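Local coordinates for uncharacterized protein (Peptoclostridium difficile 630, PDB 4YCS) that is of unknown function but, as a putative lipoprotein related to PnrA-like substrate-binding proteins, probably serves as part of the ligand-capturing component of an ABC transporter, at residues K8-I13 with L30-A35; L39-N44 with G121-K126; N56-L61 with A74-P79; I60-N65 with Q90-I95; K78-V83 with Y97-Q102. One frame throughout, in Å; residues are numbered along the deposited sequence.

In the fold
Along the chain from its N terminus, interaction 1 comes first, closing the short loop that sets helix 22-38 against strand 8-15. Interaction 2 opens only afterwards, at 39-44, and spans the rest of the chain to 121-126, bringing C-terminal helix 118-127 beside the edge strand 41-48; interactions 3, 4 and 5 all fall within this span. Interactions 3 and 4 start from the same helix, 54-62, sharing I60 and L61, and lead to the start of helix 77-84 and to strand 91-95. Interaction 5 shares K78 and P79 with interaction 3, crosses interaction 4 along the chain, and ties helix 77-84 to the loop before strand 106-109.

Interaction 1: K8-I13 with L30-A35; sequences KSVSMI and LALNNA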
# COMPACT_ATOMS: atom_id res chain seq x y z
N LYS A 8 -11.01 -10.74 4.36
CA LYS A 8 -10.25 -10.13 3.31
C LYS A 8 -8.91 -9.90 3.91
O LYS A 8 -8.76 -10.03 5.11
CB LYS A 8 -10.95 -8.86 2.87
CG LYS A 8 -12.24 -9.22 2.15
CD LYS A 8 -12.58 -8.30 1.02
CE LYS A 8 -13.91 -8.72 0.45
NZ LYS A 8 -14.26 -7.85 -0.70
N SER A 9 -7.91 -9.62 3.07
CA SER A 9 -6.54 -9.44 3.54
C SER A 9 -5.90 -8.22 2.83
O SER A 9 -6.19 -7.97 1.66
CB SER A 9 -5.68 -10.70 3.34
OG SER A 9 -5.67 -11.07 1.97
N VAL A 10 -5.04 -7.53 3.58
CA VAL A 10 -4.32 -6.31 3.12
C VAL A 10 -2.86 -6.47 3.47
O VAL A 10 -2.51 -6.89 4.57
CB VAL A 10 -4.92 -5.05 3.79
CG1 VAL A 10 -4.19 -3.79 3.35
CG2 VAL A 10 -6.37 -4.92 3.44
N SER A 11 -1.98 -6.18 2.53
CA SER A 11 -0.55 -6.19 2.78
C SER A 11 0.00 -4.79 2.54
O SER A 11 -0.43 -4.12 1.62
CB SER A 11 0.17 -7.15 1.83
OG SER A 11 1.55 -7.17 2.17
N MSE A 12 0.93 -4.37 3.38
CA MSE A 12 1.56 -3.07 3.29
C MSE A 12 3.05 -3.25 3.15
O MSE A 12 3.66 -3.98 3.92
CB MSE A 12 1.22 -2.24 4.55
CG MSE A 12 1.79 -0.84 4.51
SE MSE A 12 1.10 0.26 6.00
CE MSE A 12 -0.59 0.90 5.25
N ILE A 13 3.63 -2.61 2.15
CA ILE A 13 5.09 -2.64 1.89
C ILE A 13 5.64 -1.21 2.16
O ILE A 13 5.12 -0.22 1.66
CB ILE A 13 5.46 -3.22 0.50
CG1 ILE A 13 6.97 -3.21 0.29
CG2 ILE A 13 4.80 -2.46 -0.62
CD1 ILE A 13 7.42 -4.09 -0.85
N LEU A 30 -0.65 2.79 11.54
CA LEU A 30 -1.73 3.05 12.47
C LEU A 30 -3.05 2.98 11.73
O LEU A 30 -4.04 2.42 12.24
CB LEU A 30 -1.59 4.44 13.07
CG LEU A 30 -2.73 4.95 13.97
CD1 LEU A 30 -2.90 4.08 15.23
CD2 LEU A 30 -2.55 6.43 14.35
N ALA A 31 -3.08 3.58 10.54
CA ALA A 31 -4.28 3.56 9.70
C ALA A 31 -4.76 2.12 9.40
O ALA A 31 -5.96 1.83 9.42
CB ALA A 31 -3.99 4.30 8.43
N LEU A 32 -3.78 1.25 9.15
CA LEU A 32 -4.04 -0.15 8.80
C LEU A 32 -4.57 -0.88 10.02
O LEU A 32 -5.64 -1.52 9.96
CB LEU A 32 -2.78 -0.82 8.26
CG LEU A 32 -2.91 -2.28 7.77
CD1 LEU A 32 -3.93 -2.38 6.66
CD2 LEU A 32 -1.58 -2.82 7.27
N ASN A 33 -3.89 -0.71 11.13
CA ASN A 33 -4.38 -1.22 12.40
C ASN A 33 -5.79 -0.75 12.79
O ASN A 33 -6.59 -1.53 13.30
CB ASN A 33 -3.39 -0.94 13.50
CG ASN A 33 -3.40 -2.04 14.54
OD1 ASN A 33 -4.02 -1.88 15.59
ND2 ASN A 33 -2.76 -3.17 14.23
N ASN A 34 -6.10 0.52 12.52
CA ASN A 34 -7.43 1.08 12.80
C ASN A 34 -8.51 0.48 11.89
O ASN A 34 -9.62 0.19 12.32
CB ASN A 34 -7.42 2.62 12.60
CG ASN A 34 -6.75 3.38 13.75
OD1 ASN A 34 -6.75 2.96 14.89
ND2 ASN A 34 -6.18 4.55 13.43
N ALA A 35 -8.17 0.31 10.62
CA ALA A 35 -9.08 -0.33 9.69
C ALA A 35 -9.41 -1.75 10.16
O ALA A 35 -10.56 -2.15 10.13
CB ALA A 35 -8.49 -0.35 8.30
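Where M12 and L32 face each other, the strand and helix backbones run 8.4 Å apart from CA to CA, a spacing filled by side chains alone with no hydrogen bond across. V10 and M12, two residues apart on the strand, point to the same side of the sheet, toward the helix, while S11 between them points away. L32 reaches into this pair with its two methyl branches. L32 CD1 goes to V10, 3.6 Å from V10 CG1, and the two side chains lie alongside, pointing opposite ways; CD2 takes the other side and rests 3.9 Å from M12 CB. This is the first half of a beta-alpha-beta unit, strand 8-15, helix 22-38, strand 41-48, in a Rossmann-like parallel sheet with strand order 2-1-3-4-5. Leucine suits the helix position because its fork can serve two neighbours at once, and valine is a common choice for a central strand. M12, a selenomethionine, heads toward L32 but turns at its selenium (chi3 -85°), which brings CE back to within 4.1 Å of L32 CB. The neighbouring strands complete the packing, I70 against both V10 and M12, T43 against L32.

Interaction 2: L39-N44 with G121-K126; sequences LNIDTN and GLIAGK
L39 meets A124 at the closest backbone approach of the contact, 6.9 Å from CA to CA, just where the chain leaves helix 22-38 and turns toward strand 41-48. Its CB makes no close contact with 121-126 and serves to carry the branch point toward the helix. With CG placed anti to the carbonyl carbon (chi1 -46°), the fork opens over A124. L39 CG is still 4.3 Å from A124 CB, and the real contact is made by the two methyls. L39 CD1 settles against the helix backbone itself, 3.7 Å from A124 CA, and also has I123 CG2 as a looser neighbour at 4.3 Å. CD2 takes the methyl of the alanine, with 3.8 Å between L39 CD2 and A124 CB. A side chain no bigger than a methyl at this position is what allows a leucine to reach the main chain of the helix, and the branched end of leucine covers CA and CB together. I41, the first residue of the strand, adds a second and lighter touch: its CD1 lies 4.4 Å from I123 CG2, so that methyl is approached by both L39 and I41. The contact is wholly apolar and partly buried. I123 also packs on A35 of helix 22-38, and I41 lies against K8 and V10 of the adjacent strand, so helix 118-127 is fitted beside helix 22-38 on one side of the sheet, close to its edge strand 41-48.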
# COMPACT_ATOMS: atom_id res chain seq x y z
N LEU A 39 -13.04 -3.79 10.63
CA LEU A 39 -13.36 -4.74 9.62
C LEU A 39 -12.87 -6.13 10.00
O LEU A 39 -12.09 -6.29 10.92
CB LEU A 39 -12.65 -4.33 8.33
CG LEU A 39 -12.72 -2.87 7.92
CD1 LEU A 39 -11.56 -2.53 6.98
CD2 LEU A 39 -14.08 -2.60 7.27
N ASN A 40 -13.26 -7.11 9.21
CA ASN A 40 -12.73 -8.45 9.34
C ASN A 40 -11.60 -8.64 8.34
O ASN A 40 -11.80 -9.19 7.20
CB ASN A 40 -13.86 -9.47 9.12
CG ASN A 40 -13.36 -10.90 9.17
OD1 ASN A 40 -12.30 -11.18 9.76
ND2 ASN A 40 -14.09 -11.81 8.51
N ILE A 41 -10.40 -8.17 8.70
CA ILE A 41 -9.32 -8.27 7.78
C ILE A 41 -8.06 -8.81 8.43
O ILE A 41 -7.76 -8.49 9.59
CB ILE A 41 -9.01 -6.94 7.01
CG1 ILE A 41 -8.65 -5.82 7.94
CG2 ILE A 41 -10.19 -6.55 6.14
CD1 ILE A 41 -7.90 -4.68 7.25
N ASP A 42 -7.34 -9.62 7.66
CA ASP A 42 -5.98 -10.02 7.99
C ASP A 42 -5.00 -8.97 7.52
O ASP A 42 -5.24 -8.41 6.46
CB ASP A 42 -5.64 -11.34 7.30
CG ASP A 42 -6.36 -12.53 7.95
OD1 ASP A 42 -7.15 -12.29 8.89
OD2 ASP A 42 -6.12 -13.70 7.52
N THR A 43 -3.89 -8.76 8.21
CA THR A 43 -2.86 -7.84 7.72
C THR A 43 -1.49 -8.47 7.69
O THR A 43 -1.22 -9.45 8.42
CB THR A 43 -2.81 -6.53 8.59
OG1 THR A 43 -2.40 -6.83 9.91
CG2 THR A 43 -4.21 -5.88 8.61
N ASN A 44 -0.64 -7.87 6.87
CA ASN A 44 0.72 -8.29 6.70
C ASN A 44 1.55 -7.04 6.35
O ASN A 44 1.01 -6.09 5.74
CB ASN A 44 0.72 -9.34 5.57
CG ASN A 44 2.10 -9.74 5.10
OD1 ASN A 44 2.60 -9.26 4.06
ND2 ASN A 44 2.71 -10.67 5.83
N GLY A 121 -10.50 4.72 6.13
CA GLY A 121 -11.79 4.78 5.50
C GLY A 121 -11.73 4.17 4.13
O GLY A 121 -12.60 3.40 3.72
N LEU A 122 -10.67 4.53 3.41
CA LEU A 122 -10.50 4.02 2.04
C LEU A 122 -10.39 2.51 2.05
O LEU A 122 -10.95 1.84 1.21
CB LEU A 122 -9.26 4.62 1.42
CG LEU A 122 -9.08 4.17 -0.00
CD1 LEU A 122 -9.65 5.18 -0.98
CD2 LEU A 122 -7.63 3.90 -0.26
N ILE A 123 -9.67 1.96 3.03
CA ILE A 123 -9.44 0.54 3.12
C ILE A 123 -10.82 -0.10 3.37
O ILE A 123 -11.20 -1.09 2.74
CB ILE A 123 -8.40 0.22 4.23
CG1 ILE A 123 -7.00 0.81 3.85
CG2 ILE A 123 -8.30 -1.27 4.43
CD1 ILE A 123 -5.95 0.90 4.94
N ALA A 124 -11.57 0.47 4.31
CA ALA A 124 -12.91 -0.04 4.63
C ALA A 124 -13.84 -0.06 3.43
O ALA A 124 -14.56 -1.02 3.19
CB ALA A 124 -13.54 0.79 5.73
N GLY A 125 -13.83 1.02 2.67
CA GLY A 125 -14.68 1.12 1.49
C GLY A 125 -14.24 0.13 0.45
O GLY A 125 -15.08 -0.49 -0.19
N LYS A 126 -12.94 -0.03 0.24
CA LYS A 126 -12.47 -1.04 -0.74
C LYS A 126 -12.79 -2.48 -0.34
O LYS A 126 -13.00 -3.31 -1.20
CB LYS A 126 -10.96 -0.93 -0.98
CG LYS A 126 -10.61 0.36 -1.71
CD LYS A 126 -9.21 0.38 -2.23
CE LYS A 126 -9.19 0.29 -3.74
NZ LYS A 126 -9.57 1.60 -4.34

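Interaction 3: N56-L61 with A74-P79; sequences NSIDIL and ARFAKP
I58 points its side chain from helix 54-62 toward the 3-10 turn 74-76 and the first turn of helix 77-84, where F76 and P79 receive it. The isoleucine is stretched out, with CG1 anti to the carbonyl carbon (chi1 -62°) and CD1 continuing outward (chi2 165°), so that its terminal methyl is the atom that does the touching. The I58 and F76 side chains cross obliquely, I58 CD1 lying 4.2 Å from F76 CD1, and the methyl comes to the ring neither squarely over the face nor squarely at the edge. Roughly at right angles to that approach, the same methyl meets the main chain of the proline, 4.3 Å from P79 C to I58 CD1, while the pyrrolidine ring keeps a little further off. The backbones stay 7.9 Å apart between the CA atoms of I58 and P79, a gap bridged by an outstretched isoleucine. Proline fits near the start of a helix because the first turn has no need of its missing N-H. F76 has other neighbours: F54 meets its ring with the planes about 30° apart, and I13 and A71 of the sheet touch it as well. R75, next to it in the chain, makes salt bridges to D15 and E17, while F76 is buried. Every touching atom here is carbon, and the distances are relaxed ones; cohesion therefore comes from dispersion and burial, which depend on complementary shape and set no precise direction for the groups involved.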
# COMPACT_ATOMS: atom_id res chain seq x y z
N ASN A 56 10.32 -7.07 -7.23
CA ASN A 56 10.21 -8.48 -6.91
C ASN A 56 9.25 -8.73 -5.72
O ASN A 56 8.44 -9.65 -5.72
CB ASN A 56 11.57 -9.08 -6.59
CG ASN A 56 11.50 -10.57 -6.34
OD1 ASN A 56 11.16 -11.34 -7.22
ND2 ASN A 56 11.80 -10.97 -5.11
N SER A 57 9.41 -7.93 -4.70
CA SER A 57 8.61 -8.05 -3.49
C SER A 57 7.12 -7.80 -3.75
O SER A 57 6.27 -8.48 -3.15
CB SER A 57 9.18 -7.13 -2.42
OG SER A 57 10.40 -7.70 -1.89
N ILE A 58 6.80 -6.82 -4.60
CA ILE A 58 5.42 -6.53 -4.94
C ILE A 58 4.82 -7.65 -5.78
O ILE A 58 3.65 -8.09 -5.59
CB ILE A 58 5.26 -5.16 -5.62
CG1 ILE A 58 5.68 -4.04 -4.68
CG2 ILE A 58 3.80 -4.94 -6.01
CD1 ILE A 58 5.91 -2.69 -5.37
N ASP A 59 5.65 -8.20 -6.67
CA ASP A 59 5.24 -9.33 -7.48
C ASP A 59 4.89 -10.56 -6.63
O ASP A 59 3.89 -11.24 -6.87
CB ASP A 59 6.34 -9.66 -8.50
CG ASP A 59 5.91 -10.77 -9.42
OD1 ASP A 59 5.47 -10.45 -10.53
OD2 ASP A 59 5.99 -11.94 -9.00
N ILE A 60 5.71 -10.83 -5.61
CA ILE A 60 5.39 -11.89 -4.67
C ILE A 60 4.05 -11.65 -3.99
O ILE A 60 3.27 -12.58 -3.83
CB ILE A 60 6.49 -12.06 -3.62
CG1 ILE A 60 7.79 -12.65 -4.25
CG2 ILE A 60 6.00 -12.94 -2.48
CD1 ILE A 60 9.03 -12.47 -3.35
N LEU A 61 3.78 -10.42 -3.54
CA LEU A 61 2.50 -10.08 -2.88
C LEU A 61 1.32 -10.29 -3.81
O LEU A 61 0.23 -10.70 -3.35
CB LEU A 61 2.51 -8.65 -2.33
CG LEU A 61 3.54 -8.32 -1.23
CD1 LEU A 61 3.46 -6.87 -0.82
CD2 LEU A 61 3.39 -9.22 -0.03
N ALA A 74 7.14 7.48 -2.23
CA ALA A 74 7.34 7.79 -3.64
C ALA A 74 8.38 6.89 -4.30
O ALA A 74 8.34 6.71 -5.51
CB ALA A 74 7.76 9.25 -3.80
N ARG A 75 9.27 6.29 -3.52
CA ARG A 75 10.24 5.36 -4.13
C ARG A 75 9.60 4.10 -4.71
O ARG A 75 10.23 3.41 -5.52
CB ARG A 75 11.34 4.98 -3.15
CG ARG A 75 12.32 6.11 -2.86
CD ARG A 75 13.73 5.59 -2.69
NE ARG A 75 13.86 4.63 -1.59
CZ ARG A 75 14.92 3.84 -1.40
NH1 ARG A 75 15.95 3.91 -2.23
NH2 ARG A 75 14.96 2.98 -0.38
N PHE A 76 8.34 3.80 -4.35
CA PHE A 76 7.63 2.65 -4.97
C PHE A 76 6.98 2.95 -6.32
O PHE A 76 6.54 2.00 -7.01
CB PHE A 76 6.59 2.06 -4.01
CG PHE A 76 7.19 1.38 -2.85
CD1 PHE A 76 7.81 0.17 -3.03
CD2 PHE A 76 7.15 1.96 -1.59
CE1 PHE A 76 8.37 -0.47 -1.94
CE2 PHE A 76 7.69 1.31 -0.51
CZ PHE A 76 8.29 0.09 -0.69
N ALA A 77 6.93 4.23 -6.70
CA ALA A 77 6.21 4.68 -7.90
C ALA A 77 6.49 3.80 -9.11
O ALA A 77 5.58 3.17 -9.67
CB ALA A 77 6.54 6.14 -8.20
N LYS A 78 7.76 3.72 -9.49
CA LYS A 78 8.15 2.98 -10.70
C LYS A 78 7.98 1.44 -10.60
O LYS A 78 7.42 0.84 -11.50
CB LYS A 78 9.57 3.36 -11.17
CG LYS A 78 9.67 4.74 -11.82
CD LYS A 78 9.07 4.81 -13.23
CE LYS A 78 9.17 6.21 -13.84
NZ LYS A 78 8.28 7.20 -13.16
N PRO A 79 8.48 0.80 -9.52
CA PRO A 79 8.30 -0.65 -9.43
C PRO A 79 6.85 -1.08 -9.29
O PRO A 79 6.49 -2.14 -9.76
CB PRO A 79 9.11 -1.05 -8.20
CG PRO A 79 9.30 0.21 -7.45
CD PRO A 79 9.35 1.31 -8.46

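Interaction 4: I60-N65 with Q90-I95; sequences ILCNDN and QQFAII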
# COMPACT_ATOMS: atom_id res chain seq x y z
N ILE A 60 5.71 -10.83 -5.61
CA ILE A 60 5.39 -11.89 -4.67
C ILE A 60 4.05 -11.65 -3.99
O ILE A 60 3.27 -12.58 -3.83
CB ILE A 60 6.49 -12.06 -3.62
CG1 ILE A 60 7.79 -12.65 -4.25
CG2 ILE A 60 6.00 -12.94 -2.48
CD1 ILE A 60 9.03 -12.47 -3.35
N LEU A 61 3.78 -10.42 -3.54
CA LEU A 61 2.50 -10.08 -2.88
C LEU A 61 1.32 -10.29 -3.81
O LEU A 61 0.23 -10.70 -3.35
CB LEU A 61 2.51 -8.65 -2.33
CG LEU A 61 3.54 -8.32 -1.23
CD1 LEU A 61 3.46 -6.87 -0.82
CD2 LEU A 61 3.39 -9.22 -0.03
N CYS A 62 1.52 -10.05 -5.11
CA CYS A 62 0.47 -10.29 -6.11
C CYS A 62 0.14 -11.76 -6.29
O CYS A 62 -0.90 -12.10 -6.85
CB CYS A 62 0.88 -9.69 -7.45
SG CYS A 62 0.97 -7.91 -7.46
N ASN A 63 1.00 -12.64 -5.76
CA ASN A 63 0.76 -14.10 -5.77
C ASN A 63 0.48 -14.66 -4.39
O ASN A 63 0.52 -15.84 -4.23
CB ASN A 63 1.98 -14.80 -6.40
CG ASN A 63 2.02 -14.56 -7.90
OD1 ASN A 63 1.27 -15.17 -8.65
ND2 ASN A 63 2.83 -13.62 -8.32
N ASP A 64 0.14 -13.80 -3.42
CA ASP A 64 -0.17 -14.23 -2.05
C ASP A 64 -1.63 -13.92 -1.61
O ASP A 64 -1.89 -13.86 -0.44
CB ASP A 64 0.73 -13.49 -1.05
CG ASP A 64 2.13 -14.05 -0.98
OD1 ASP A 64 2.30 -15.22 -1.36
OD2 ASP A 64 3.02 -13.33 -0.48
N ASN A 65 -2.53 -13.68 -2.55
CA ASN A 65 -3.94 -13.55 -2.30
C ASN A 65 -4.28 -12.38 -1.33
O ASN A 65 -4.96 -12.58 -0.31
CB ASN A 65 -4.50 -14.91 -1.81
CG ASN A 65 -6.04 -15.00 -1.97
OD1 ASN A 65 -6.61 -14.62 -2.99
ND2 ASN A 65 -6.70 -15.47 -0.93
N GLN A 90 -5.56 -6.94 -9.68
CA GLN A 90 -5.02 -6.69 -8.33
C GLN A 90 -5.19 -5.21 -7.99
O GLN A 90 -4.84 -4.34 -8.79
CB GLN A 90 -3.57 -7.04 -8.25
CG GLN A 90 -2.92 -6.74 -6.89
CD GLN A 90 -3.50 -7.55 -5.77
OE1 GLN A 90 -3.57 -8.78 -5.80
NE2 GLN A 90 -3.95 -6.85 -4.75
N GLN A 91 -5.76 -4.94 -6.83
CA GLN A 91 -5.92 -3.57 -6.36
C GLN A 91 -4.72 -3.16 -5.59
O GLN A 91 -4.29 -3.85 -4.66
CB GLN A 91 -7.19 -3.39 -5.48
CG GLN A 91 -8.49 -3.69 -6.20
CD GLN A 91 -8.66 -2.81 -7.42
OE1 GLN A 91 -8.59 -1.57 -7.32
NE2 GLN A 91 -8.86 -3.43 -8.60
N PHE A 92 -4.21 -1.98 -5.92
CA PHE A 92 -3.10 -1.39 -5.23
C PHE A 92 -3.39 0.05 -4.77
O PHE A 92 -4.28 0.72 -5.29
CB PHE A 92 -1.94 -1.27 -6.14
CG PHE A 92 -1.49 -2.52 -6.80
CD1 PHE A 92 -0.45 -3.26 -6.24
CD2 PHE A 92 -1.99 -2.89 -8.04
CE1 PHE A 92 0.05 -4.36 -6.90
CE2 PHE A 92 -1.47 -4.00 -8.70
CZ PHE A 92 -0.45 -4.73 -8.11
N ALA A 93 -2.61 0.50 -3.78
CA ALA A 93 -2.65 1.88 -3.28
C ALA A 93 -1.22 2.33 -3.08
O ALA A 93 -0.37 1.52 -2.72
CB ALA A 93 -3.43 2.01 -1.99
N ILE A 94 -0.94 3.61 -3.35
CA ILE A 94 0.35 4.17 -3.07
C ILE A 94 0.18 5.44 -2.24
O ILE A 94 -0.71 6.25 -2.55
CB ILE A 94 1.17 4.38 -4.33
CG1 ILE A 94 2.60 4.75 -3.94
CG2 ILE A 94 0.48 5.37 -5.30
CD1 ILE A 94 3.57 4.74 -5.12
N ILE A 95 0.98 5.56 -1.18
CA ILE A 95 0.95 6.71 -0.30
C ILE A 95 2.09 7.70 -0.64
O ILE A 95 3.26 7.33 -0.70
CB ILE A 95 1.03 6.30 1.14
CG1 ILE A 95 -0.20 5.46 1.50
CG2 ILE A 95 1.11 7.53 2.06
CD1 ILE A 95 -0.01 4.68 2.77
O HOH W 1 -2.34 -10.60 -4.10
O HOH W 2 -2.76 -10.39 -7.80
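C62 presents its sulfur to the rim of the F92 ring, 3.5 Å from SG to CZ. The approach is edge-on: the sulfur lies 4.7 Å from the ring centroid and 75° off the normal, a Cys sulfur-aromatic contact at the polarised C-H edge and not over the pi cloud. Q90 makes a second neighbour, its CG 4.1 Å from SG; the same methylene lies 3.4 Å above the plane of F92, offset toward the rim, so cysteine and glutamine touch different parts of one ring. A glutamine works here because its aliphatic stem can lie on phenylalanine while its amide turns to polar groups. A bend at chi2 (63°) swings that amide aside, and two waters link its OE1 to the end of helix 54-62: one also binds L61 O, the other donates to C62 O at 2.7 Å. At the other end of the amide, NE2 bonds to Q91 O over 3.0 Å, nearly straight and close to the amide's own plane although above the plane of the carbonyl. Y66 O is a further partner of NE2, so bonds at both ends fix the rotation of the group. Further out, V83 and Y87 touch C62, while L80 and A84 back F92. The C-terminal end of helix 54-62 thus meets the beginning of strand 91-95, with helix 77-84 packed against both.

Interaction 5: K78-V83 with Y97-Q102; sequences KPLEMV and YEYDKQ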
# COMPACT_ATOMS: atom_id res chain seq x y z
N LYS A 78 7.76 3.72 -9.49
CA LYS A 78 8.15 2.98 -10.70
C LYS A 78 7.98 1.44 -10.60
O LYS A 78 7.42 0.84 -11.50
CB LYS A 78 9.57 3.36 -11.17
CG LYS A 78 9.67 4.74 -11.82
CD LYS A 78 9.07 4.81 -13.23
CE LYS A 78 9.17 6.21 -13.84
NZ LYS A 78 8.28 7.20 -13.16
N PRO A 79 8.48 0.80 -9.52
CA PRO A 79 8.30 -0.65 -9.43
C PRO A 79 6.85 -1.08 -9.29
O PRO A 79 6.49 -2.14 -9.76
CB PRO A 79 9.11 -1.05 -8.20
CG PRO A 79 9.30 0.21 -7.45
CD PRO A 79 9.35 1.31 -8.46
N LEU A 80 6.01 -0.24 -8.70
CA LEU A 80 4.58 -0.54 -8.56
C LEU A 80 3.84 -0.43 -9.87
O LEU A 80 2.99 -1.26 -10.17
CB LEU A 80 3.92 0.37 -7.53
CG LEU A 80 2.43 0.14 -7.25
CD1 LEU A 80 2.27 -1.13 -6.41
CD2 LEU A 80 1.82 1.36 -6.55
N GLU A 81 4.12 0.60 -10.65
CA GLU A 81 3.50 0.75 -11.96
C GLU A 81 3.82 -0.44 -12.87
O GLU A 81 2.93 -0.99 -13.53
CB GLU A 81 3.96 2.04 -12.62
CG GLU A 81 3.30 2.28 -13.96
CD GLU A 81 3.52 3.67 -14.52
OE1 GLU A 81 4.50 4.37 -14.12
OE2 GLU A 81 2.69 4.07 -15.38
N MSE A 82 5.08 -0.84 -12.89
CA MSE A 82 5.55 -2.02 -13.63
C MSE A 82 4.79 -3.30 -13.27
O MSE A 82 4.39 -4.06 -14.15
CB MSE A 82 7.04 -2.22 -13.33
CG MSE A 82 7.72 -3.29 -14.19
SE MSE A 82 9.52 -3.77 -13.48
CE MSE A 82 9.08 -5.65 -13.04
N VAL A 83 4.62 -3.56 -11.96
CA VAL A 83 4.01 -4.81 -11.54
C VAL A 83 2.47 -4.76 -11.70
O VAL A 83 1.84 -5.74 -12.03
CB VAL A 83 4.43 -5.14 -10.10
CG1 VAL A 83 3.70 -6.38 -9.59
CG2 VAL A 83 5.94 -5.34 -10.03
N TYR A 97 2.27 9.81 -3.48
CA TYR A 97 2.62 9.88 -4.91
C TYR A 97 1.37 9.88 -5.80
O TYR A 97 0.44 9.08 -5.61
CB TYR A 97 3.58 8.75 -5.32
CG TYR A 97 4.06 8.91 -6.73
CD1 TYR A 97 3.37 8.35 -7.79
CD2 TYR A 97 5.19 9.68 -7.01
CE1 TYR A 97 3.80 8.52 -9.09
CE2 TYR A 97 5.63 9.85 -8.31
CZ TYR A 97 4.93 9.28 -9.34
OH TYR A 97 5.37 9.45 -10.60
N GLU A 98 1.38 10.75 -6.79
CA GLU A 98 0.31 10.83 -7.77
C GLU A 98 0.93 10.66 -9.14
O GLU A 98 1.88 11.34 -9.47
CB GLU A 98 -0.43 12.16 -7.66
CG GLU A 98 -1.59 12.12 -6.66
CD GLU A 98 -2.24 13.47 -6.42
OE1 GLU A 98 -2.73 14.10 -7.39
OE2 GLU A 98 -2.29 13.90 -5.26
N TYR A 99 0.39 9.73 -9.93
CA TYR A 99 0.86 9.50 -11.31
C TYR A 99 0.23 10.52 -12.25
O TYR A 99 -0.92 10.93 -12.05
CB TYR A 99 0.45 8.10 -11.78
CG TYR A 99 1.14 6.98 -11.06
CD1 TYR A 99 0.62 6.45 -9.89
CD2 TYR A 99 2.30 6.45 -11.56
CE1 TYR A 99 1.27 5.43 -9.23
CE2 TYR A 99 2.95 5.43 -10.91
CZ TYR A 99 2.43 4.91 -9.74
OH TYR A 99 3.09 3.90 -9.12
N ASP A 100 0.95 10.91 -13.30
CA ASP A 100 0.39 11.86 -14.28
C ASP A 100 -0.73 11.18 -15.03
O ASP A 100 -1.81 11.75 -15.21
CB ASP A 100 1.44 12.34 -15.27
CG ASP A 100 2.47 13.22 -14.62
OD1 ASP A 100 2.08 14.21 -13.95
OD2 ASP A 100 3.66 12.94 -14.77
N LYS A 101 -0.46 9.95 -15.44
CA LYS A 101 -1.46 9.09 -16.06
C LYS A 101 -1.74 7.90 -15.11
O LYS A 101 -1.08 6.86 -15.17
CB LYS A 101 -1.00 8.66 -17.47
CG LYS A 101 0.46 8.23 -17.60
CD LYS A 101 0.91 8.10 -19.05
CE LYS A 101 1.58 9.38 -19.55
NZ LYS A 101 2.12 9.21 -20.93
N GLN A 102 -2.72 8.10 -14.23
CA GLN A 102 -3.08 7.15 -13.16
C GLN A 102 -3.52 5.75 -13.64
O GLN A 102 -4.54 5.61 -14.28
CB GLN A 102 -4.20 7.74 -12.26
CG GLN A 102 -4.34 7.04 -10.90
CD GLN A 102 -3.20 7.33 -9.93
OE1 GLN A 102 -2.51 8.32 -10.06
NE2 GLN A 102 -3.01 6.46 -8.95
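The hydroxyl of Y99 hydrogen-bonds to the backbone carbonyl of A77, in the first turn of helix 77-84, and lies beside L80 and E81. Its bearer sits in the loop joining parallel strands 91-95 and 106-109 of the Rossmann-like sheet, and tyrosine suits the place by filling an apolar site while sending a polar end to a helix carbonyl. Around that oxygen, L80 CD2 packs 3.8 Å from Y99 OH, the leucine crossing the tyrosine at about a right angle. E81 instead runs antiparallel to the tyrosine. CG anti to the backbone N (chi1 -177°) extends the glutamate along the ring: its CB lies 3.9 Å from Y99 CE2, and OE1 comes to 3.7 Å from the same carbon. Carboxylate and ring planes stand 70° apart. No hydrogen bond joins the two; at most a weak C-H attraction toward OE1 can be expected. Within the loop Y97 and Y99 form a T-shaped (edge-to-face) stack, Y97 CE1 lying 3.5 Å above the plane of the Y99 ring and over its centre. K78, at the margin, brings its ammonium only loosely near Y97. Q102 steadies the turn by accepting the backbone N-H of Y99 on OE1 at 3.2 Å, a bent bond of 143°, and that same OE1 lies in the plane of the Y99 ring, at its edge.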